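Local coordinates for HTH cro/C1-type domain-containing protein (Pseudomonas aeruginosa PAO1, PDB 7CSV) that is the antitoxin HigA of a toxin–antitoxin pair and acts as a dimeric regulatory factor that recognises specific pseudopalindromic DNA motifs, at residues L15-E18 / F19-F23; A53-A56 / I57-G60; F63-S66 / A67-M71. One frame throughout, in Å; residues are numbered along the deposited sequence.

Contact 1. Residues L15-E18 / F19-F23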
loop_
_atom_site.group_PDB
_atom_site.type_symbol
_atom_site.label_atom_id
_atom_site.label_comp_id
_atom_site.label_asym_id
_atom_site.label_seq_id
_atom_site.Cartn_x
_atom_site.Cartn_y
_atom_site.Cartn_z
ATOM N N LEU A 15 -9.641 3.116 -12.057
ATOM C CA LEU A 15 -9.796 4.553 -12.273
ATOM C C LEU A 15 -10.444 4.826 -13.624
ATOM O O LEU A 15 -11.407 5.604 -13.720
ATOM C CB LEU A 15 -8.436 5.244 -12.179
ATOM C CG LEU A 15 -8.352 6.738 -12.477
ATOM C CD1 LEU A 15 -9.307 7.456 -11.567
ATOM C CD2 LEU A 15 -6.909 7.217 -12.280
ATOM N N ARG A 16 -9.931 4.171 -14.678
ATOM C CA ARG A 16 -10.483 4.325 -16.023
ATOM C C ARG A 16 -11.951 3.916 -16.059
ATOM O O ARG A 16 -12.806 4.665 -16.534
ATOM C CB ARG A 16 -9.687 3.475 -17.030
ATOM C CG ARG A 16 -8.326 4.010 -17.433
ATOM C CD ARG A 16 -7.765 3.265 -18.662
ATOM N NE ARG A 16 -8.175 1.860 -18.710
ATOM C CZ ARG A 16 -7.423 0.831 -18.327
ATOM N NH1 ARG A 16 -7.904 -0.403 -18.411
ATOM N NH2 ARG A 16 -6.186 1.013 -17.866
ATOM N N ASP A 17 -12.253 2.710 -15.580
ATOM C CA ASP A 17 -13.558 2.102 -15.818
ATOM C C ASP A 17 -14.641 2.666 -14.909
ATOM O O ASP A 17 -15.761 2.910 -15.366
ATOM C CB ASP A 17 -13.495 0.586 -15.620
ATOM C CG ASP A 17 -12.647 -0.117 -16.656
ATOM O OD1 ASP A 17 -12.353 0.471 -17.711
ATOM O OD2 ASP A 17 -12.261 -1.270 -16.393
ATOM N N GLU A 18 -14.350 2.842 -13.612
ATOM C CA GLU A 18 -15.382 3.190 -12.648
ATOM C C GLU A 18 -15.450 4.676 -12.356
ATOM O O GLU A 18 -16.372 5.110 -11.656
ATOM C CB GLU A 18 -15.166 2.439 -11.330
ATOM C CG GLU A 18 -15.109 0.948 -11.482
ATOM C CD GLU A 18 -16.433 0.373 -11.915
ATOM O OE1 GLU A 18 -17.446 1.092 -11.863
ATOM O OE2 GLU A 18 -16.463 -0.798 -12.305
ATOM N N PHE A 19 -14.495 5.459 -12.846
ATOM C CA PHE A 19 -14.506 6.882 -12.536
ATOM C C PHE A 19 -14.401 7.731 -13.798
ATOM O O PHE A 19 -15.299 8.534 -14.073
ATOM C CB PHE A 19 -13.388 7.200 -11.540
ATOM C CG PHE A 19 -13.603 6.577 -10.189
ATOM C CD1 PHE A 19 -13.147 5.298 -9.918
ATOM C CD2 PHE A 19 -14.289 7.268 -9.192
ATOM C CE1 PHE A 19 -13.358 4.719 -8.681
ATOM C CE2 PHE A 19 -14.495 6.700 -7.953
ATOM C CZ PHE A 19 -14.022 5.415 -7.696
ATOM N N LEU A 20 -13.326 7.575 -14.574
ATOM C CA LEU A 20 -13.164 8.411 -15.765
ATOM C C LEU A 20 -14.273 8.154 -16.776
ATOM O O LEU A 20 -14.883 9.095 -17.299
ATOM C CB LEU A 20 -11.798 8.175 -16.404
ATOM C CG LEU A 20 -10.582 8.546 -15.554
ATOM C CD1 LEU A 20 -9.317 8.483 -16.390
ATOM C CD2 LEU A 20 -10.761 9.930 -14.932
ATOM N N MET A 21 -14.559 6.879 -17.059
ATOM C CA MET A 21 -15.633 6.577 -17.999
ATOM C C MET A 21 -17.004 6.832 -17.393
ATOM O O MET A 21 -17.945 7.176 -18.116
ATOM C CB MET A 21 -15.525 5.127 -18.474
ATOM C CG MET A 21 -14.343 4.855 -19.358
ATOM S SD MET A 21 -14.441 3.193 -20.045
ATOM C CE MET A 21 -12.727 2.684 -19.977
ATOM N N GLU A 22 -17.146 6.658 -16.078
ATOM C CA GLU A 22 -18.441 6.871 -15.451
ATOM C C GLU A 22 -18.851 8.331 -15.540
ATOM O O GLU A 22 -20.003 8.638 -15.862
ATOM C CB GLU A 22 -18.408 6.419 -13.995
ATOM C CG GLU A 22 -19.631 6.840 -13.199
ATOM C CD GLU A 22 -20.714 5.782 -13.230
ATOM O OE1 GLU A 22 -20.442 4.678 -13.746
ATOM O OE2 GLU A 22 -21.829 6.052 -12.738
ATOM N N PHE A 23 -17.919 9.242 -15.274
ATOM C CA PHE A 23 -18.211 10.669 -15.273
ATOM C C PHE A 23 -17.806 11.373 -16.561
ATOM O O PHE A 23 -17.918 12.605 -16.633
ATOM C CB PHE A 23 -17.520 11.342 -14.086
ATOM C CG PHE A 23 -18.021 10.876 -12.756
ATOM C CD1 PHE A 23 -19.238 11.321 -12.267
ATOM C CD2 PHE A 23 -17.274 10.000 -11.985
ATOM C CE1 PHE A 23 -19.704 10.898 -11.035
ATOM C CE2 PHE A 23 -17.735 9.573 -10.756
ATOM C CZ PHE A 23 -18.953 10.022 -10.279
#
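With CG opposite the backbone N (chi1 175°), Leu15 swings its branched end across Phe19 and against Leu20, while Met21 holds CG opposite its own carbonyl carbon (chi1 -69°) and lays its thioether alongside Asp17, with a bend at chi3 that brings CE to the carboxylate. Both meetings occur on helix 11-23 of the helix-turn-helix domain, where a wider pi-type turn spans residues 16-18. The backbone bonds reflect that widening. Leu20 N donates almost straight to Leu15 O over 2.9 Å (174°), and Met21 N reaches Arg16 O at 2.9 Å, each linking residues five apart. Leu15 O also receives a weak bond from Phe19 N at 3.2 Å, so two amides share one carbonyl.

On the buried side, Leu15 CD1 lies 4.1 Å from Phe19 CB, the two side chains crossing at about a right angle, and Leu15 CG is 4.2 Å from Leu20 CG. Leu30 of helix 27-34 and Val45 of helix 38-45 both touch this leucine pair, which thus packs helix 11-23 on the two following helices.

The outward side mixes charged side chains with Met21. Asp17 and Met21 point the same way, and the methyl Met21 CE comes 3.2 Å from Asp17 OD1. Arg16 extends from the helix to Val45 O and forms a salt bridge with Glu47 through NH2. Glu22 CB rests 3.4 Å from the backbone Glu18 O. Beside the wide turn, Glu18 O sits over one face of the Phe19 ring, 3.5 Å from Phe19 CG.

Contact 2. Residues A53-A56 / I57-G60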
loop_
_atom_site.group_PDB
_atom_site.type_symbol
_atom_site.label_atom_id
_atom_site.label_comp_id
_atom_site.label_asym_id
_atom_site.label_seq_id
_atom_site.Cartn_x
_atom_site.Cartn_y
_atom_site.Cartn_z
ATOM N N ALA A 53 0.800 7.730 -2.044
ATOM C CA ALA A 53 -0.041 8.224 -0.957
ATOM C C ALA A 53 -0.608 9.592 -1.289
ATOM O O ALA A 53 -1.795 9.845 -1.067
ATOM C CB ALA A 53 0.750 8.282 0.345
ATOM N N ASP A 54 0.234 10.491 -1.805
ATOM C CA ASP A 54 -0.230 11.834 -2.144
ATOM C C ASP A 54 -1.319 11.765 -3.201
ATOM O O ASP A 54 -2.357 12.417 -3.074
ATOM C CB ASP A 54 0.954 12.682 -2.619
ATOM C CG ASP A 54 0.574 14.113 -2.940
ATOM O OD1 ASP A 54 0.530 14.935 -2.005
ATOM O OD2 ASP A 54 0.355 14.410 -4.133
ATOM N N MET A 55 -1.137 10.902 -4.208
ATOM C CA MET A 55 -2.144 10.760 -5.255
ATOM C C MET A 55 -3.431 10.152 -4.716
ATOM O O MET A 55 -4.519 10.490 -5.186
ATOM C CB MET A 55 -1.597 9.899 -6.399
ATOM C CG MET A 55 -0.976 10.715 -7.522
ATOM S SD MET A 55 -2.136 11.823 -8.368
ATOM C CE MET A 55 -3.531 10.771 -8.649
ATOM N N ALA A 56 -3.325 9.224 -3.756
ATOM C CA ALA A 56 -4.521 8.627 -3.168
ATOM C C ALA A 56 -5.343 9.661 -2.426
ATOM O O ALA A 56 -6.579 9.620 -2.446
ATOM C CB ALA A 56 -4.136 7.502 -2.209
ATOM N N ILE A 57 -4.670 10.571 -1.726
ATOM C CA ILE A 57 -5.395 11.645 -1.045
ATOM C C ILE A 57 -6.081 12.554 -2.062
ATOM O O ILE A 57 -7.239 12.953 -1.876
ATOM C CB ILE A 57 -4.440 12.422 -0.121
ATOM C CG1 ILE A 57 -3.933 11.513 1.008
ATOM C CG2 ILE A 57 -5.133 13.658 0.472
ATOM C CD1 ILE A 57 -2.765 12.096 1.784
ATOM N N ARG A 58 -5.398 12.866 -3.168
ATOM C CA ARG A 58 -5.998 13.702 -4.205
ATOM C C ARG A 58 -7.205 13.022 -4.839
ATOM O O ARG A 58 -8.252 13.647 -5.023
ATOM C CB ARG A 58 -4.959 14.065 -5.269
ATOM C CG ARG A 58 -3.784 14.848 -4.723
ATOM C CD ARG A 58 -2.801 15.266 -5.797
ATOM N NE ARG A 58 -1.732 16.063 -5.193
ATOM C CZ ARG A 58 -1.748 17.389 -5.066
ATOM N NH1 ARG A 58 -2.765 18.115 -5.527
ATOM N NH2 ARG A 58 -0.733 18.001 -4.474
ATOM N N LEU A 59 -7.082 11.737 -5.178
ATOM C CA LEU A 59 -8.201 11.038 -5.795
ATOM C C LEU A 59 -9.365 10.895 -4.829
ATOM O O LEU A 59 -10.530 11.031 -5.225
ATOM C CB LEU A 59 -7.743 9.663 -6.283
ATOM C CG LEU A 59 -6.817 9.664 -7.479
ATOM C CD1 LEU A 59 -6.066 8.327 -7.564
ATOM C CD2 LEU A 59 -7.638 9.897 -8.751
ATOM N N GLY A 60 -9.077 10.600 -3.562
ATOM C CA GLY A 60 -10.147 10.533 -2.579
ATOM C C GLY A 60 -10.882 11.853 -2.463
ATOM O O GLY A 60 -12.114 11.890 -2.441
#
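Asp54 and Arg58 form the charged part of the contact, one turn apart on helix 53-63. Arg58 NE donates to Asp54 OD2 over 2.9 Å in a nearly straight salt-bridge bond (169°). The oxygen lies at the edge of the guanidinium, practically in its plane, and is approached on its syn side but from well out of the carboxylate plane; the carboxylate is turned 54° against the guanidinium. An extended Arg58 chain from CG to NE and an Asp54 CG set opposite its backbone N (chi1 -178°) bring the two groups together on the flank of the helix. The other end of the guanidinium is used elsewhere: NH1 forms a salt bridge with Glu93 of the second subunit, so Arg58 links the intrachain pair to the dimer interface.

Backbone hydrogen bonds have the ordinary alpha-helical spacing of four residues, among them Leu59 N to Met55 O at 2.9 Å and Gly60 N to Ala56 O at 2.9 Å. Ile57 CG1 sits 3.4 Å from the backbone Ala53 O, and the Ile57 side chain packs on Leu79 of the second subunit. This helix belongs to the helical bundle of a Cro/C1-type helix-turn-helix domain and packs against helix 27-34 and helix 67-93, Leu59 touching both.

Apolar packing is carried by Met55 and Leu59. The Met55 chain bends at both chi2 and chi3, turning its methyl toward the following turn, where CE touches Leu59 CG and CD1, each 3.7 Å away.

Contact 3. Residues F63-S66 / A67-M71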
loop_
_atom_site.group_PDB
_atom_site.type_symbol
_atom_site.label_atom_id
_atom_site.label_comp_id
_atom_site.label_asym_id
_atom_site.label_seq_id
_atom_site.Cartn_x
_atom_site.Cartn_y
_atom_site.Cartn_z
ATOM N N PHE A 63 -12.940 12.443 -5.921
ATOM C CA PHE A 63 -14.026 11.531 -6.257
ATOM C C PHE A 63 -14.886 11.109 -5.065
ATOM O O PHE A 63 -15.686 10.180 -5.208
ATOM C CB PHE A 63 -13.455 10.282 -6.929
ATOM C CG PHE A 63 -12.986 10.513 -8.326
ATOM C CD1 PHE A 63 -13.861 10.999 -9.291
ATOM C CD2 PHE A 63 -11.681 10.222 -8.692
ATOM C CE1 PHE A 63 -13.447 11.208 -10.590
ATOM C CE2 PHE A 63 -11.251 10.427 -10.001
ATOM C CZ PHE A 63 -12.141 10.924 -10.955
ATOM N N ASP A 64 -14.753 11.755 -3.904
ATOM C CA ASP A 64 -15.527 11.385 -2.715
ATOM C C ASP A 64 -15.302 9.921 -2.316
ATOM O O ASP A 64 -16.244 9.143 -2.166
ATOM C CB ASP A 64 -17.026 11.648 -2.922
ATOM C CG ASP A 64 -17.399 13.102 -2.744
ATOM O OD1 ASP A 64 -16.565 13.896 -2.261
ATOM O OD2 ASP A 64 -18.548 13.453 -3.082
ATOM N N THR A 65 -14.043 9.537 -2.169
ATOM C CA THR A 65 -13.708 8.238 -1.598
ATOM C C THR A 65 -12.727 8.456 -0.458
ATOM O O THR A 65 -12.168 9.541 -0.294
ATOM C CB THR A 65 -13.071 7.285 -2.617
ATOM O OG1 THR A 65 -11.743 7.739 -2.919
ATOM C CG2 THR A 65 -13.888 7.192 -3.890
ATOM N N SER A 66 -12.496 7.406 0.325
ATOM C CA SER A 66 -11.353 7.465 1.217
ATOM C C SER A 66 -10.069 7.375 0.397
ATOM O O SER A 66 -10.055 6.882 -0.736
ATOM C CB SER A 66 -11.401 6.333 2.244
ATOM O OG SER A 66 -11.106 5.093 1.613
ATOM N N ALA A 67 -8.977 7.872 0.975
ATOM C CA ALA A 67 -7.687 7.666 0.337
ATOM C C ALA A 67 -7.278 6.203 0.402
ATOM O O ALA A 67 -6.624 5.702 -0.517
ATOM C CB ALA A 67 -6.627 8.552 0.989
ATOM N N GLN A 68 -7.695 5.502 1.459
ATOM C CA GLN A 68 -7.364 4.089 1.606
ATOM C C GLN A 68 -7.974 3.239 0.505
ATOM O O GLN A 68 -7.411 2.197 0.157
ATOM C CB GLN A 68 -7.818 3.588 2.972
ATOM C CG GLN A 68 -6.873 3.978 4.091
ATOM C CD GLN A 68 -5.692 3.025 4.240
ATOM O OE1 GLN A 68 -5.254 2.373 3.281
ATOM N NE2 GLN A 68 -5.177 2.937 5.447
ATOM N N PHE A 69 -9.137 3.635 -0.020
ATOM C CA PHE A 69 -9.726 2.917 -1.149
ATOM C C PHE A 69 -8.701 2.735 -2.257
ATOM O O PHE A 69 -8.496 1.622 -2.757
ATOM C CB PHE A 69 -10.956 3.673 -1.670
ATOM C CG PHE A 69 -11.504 3.136 -2.979
ATOM C CD1 PHE A 69 -12.331 2.012 -3.001
ATOM C CD2 PHE A 69 -11.199 3.759 -4.179
ATOM C CE1 PHE A 69 -12.841 1.526 -4.210
ATOM C CE2 PHE A 69 -11.704 3.288 -5.390
ATOM C CZ PHE A 69 -12.528 2.172 -5.405
ATOM N N TRP A 70 -8.013 3.823 -2.622
ATOM C CA TRP A 70 -7.018 3.760 -3.687
ATOM C C TRP A 70 -5.769 3.025 -3.242
ATOM O O TRP A 70 -5.177 2.285 -4.031
ATOM C CB TRP A 70 -6.668 5.169 -4.155
ATOM C CG TRP A 70 -7.860 5.817 -4.733
ATOM C CD1 TRP A 70 -8.697 6.687 -4.110
ATOM C CD2 TRP A 70 -8.402 5.588 -6.030
ATOM N NE1 TRP A 70 -9.714 7.049 -4.954
ATOM C CE2 TRP A 70 -9.561 6.390 -6.142
ATOM C CE3 TRP A 70 -8.010 4.806 -7.117
ATOM C CZ2 TRP A 70 -10.339 6.425 -7.300
ATOM C CZ3 TRP A 70 -8.787 4.837 -8.270
ATOM C CH2 TRP A 70 -9.932 5.649 -8.352
ATOM N N MET A 71 -5.341 3.226 -1.994
ATOM C CA MET A 71 -4.139 2.540 -1.542
ATOM C C MET A 71 -4.390 1.052 -1.414
ATOM O O MET A 71 -3.461 0.259 -1.590
ATOM C CB MET A 71 -3.653 3.095 -0.211
ATOM C CG MET A 71 -3.148 4.526 -0.320
ATOM S SD MET A 71 -1.751 4.780 -1.419
ATOM C CE MET A 71 -0.420 4.188 -0.367
#
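Ser66 is the N-cap of helix 67-93: its OG accepts from Phe69 N over 2.9 Å, occupying the end of the helix where backbone amides lack carbonyl partners. Its chi1 of 72° tucks OG between the backbone N and the carbonyl carbon, facing the first turn. This is the more exposed side of the contact, held by polar bonds rather than close packing; Ser66 is exposed, and Gln68 leads away to bond Glu76 and Ser75 of the second subunit.

The inward side is tighter. Thr65 OG1 sits at the edge of the Trp70 indole and takes a weak, bent hydrogen bond from Trp70 NE1 (3.0 Å, 128°), while itself donating to Ser66 O at 2.9 Å from above the carbonyl plane. The hydroxyl thus has two partners, the indole bond being the weak one, and the threonine crosses the indole at about a right angle. Trp70 is buried among Leu15 and Phe19 of helix 11-23 and Leu59 of helix 53-63, and Phe63 reaches it obliquely, with Phe63 CD2 4.3 Å from Trp70 CZ2. Phe69 CD2 lies 3.6 Å above one indole face of Trp70, offset toward the rim.

How the contacts relate
All three contacts are local, within a helix or at a helix start, but differ in place and chemistry. Contact 2 is the most buried and combines a salt bridge with regular helical bonding; contacts 1 and 3 are partly buried, contact 1 on an irregular helix turn, contact 3 at an N-cap. Contacts 2 and 3 lie close, their centres about 7 Å apart, and both touch the second subunit through several residues, whereas contact 1 reaches it only by Phe23. Gly60 O and Thr65 N, 3.1 Å apart, probably hydrogen-bond across them. Contact 1 joins the same core from an earlier helix, 11-23: Phe19 CE1 packs 3.6 Å from Trp70 CH2, and Leu15 reaches Leu59.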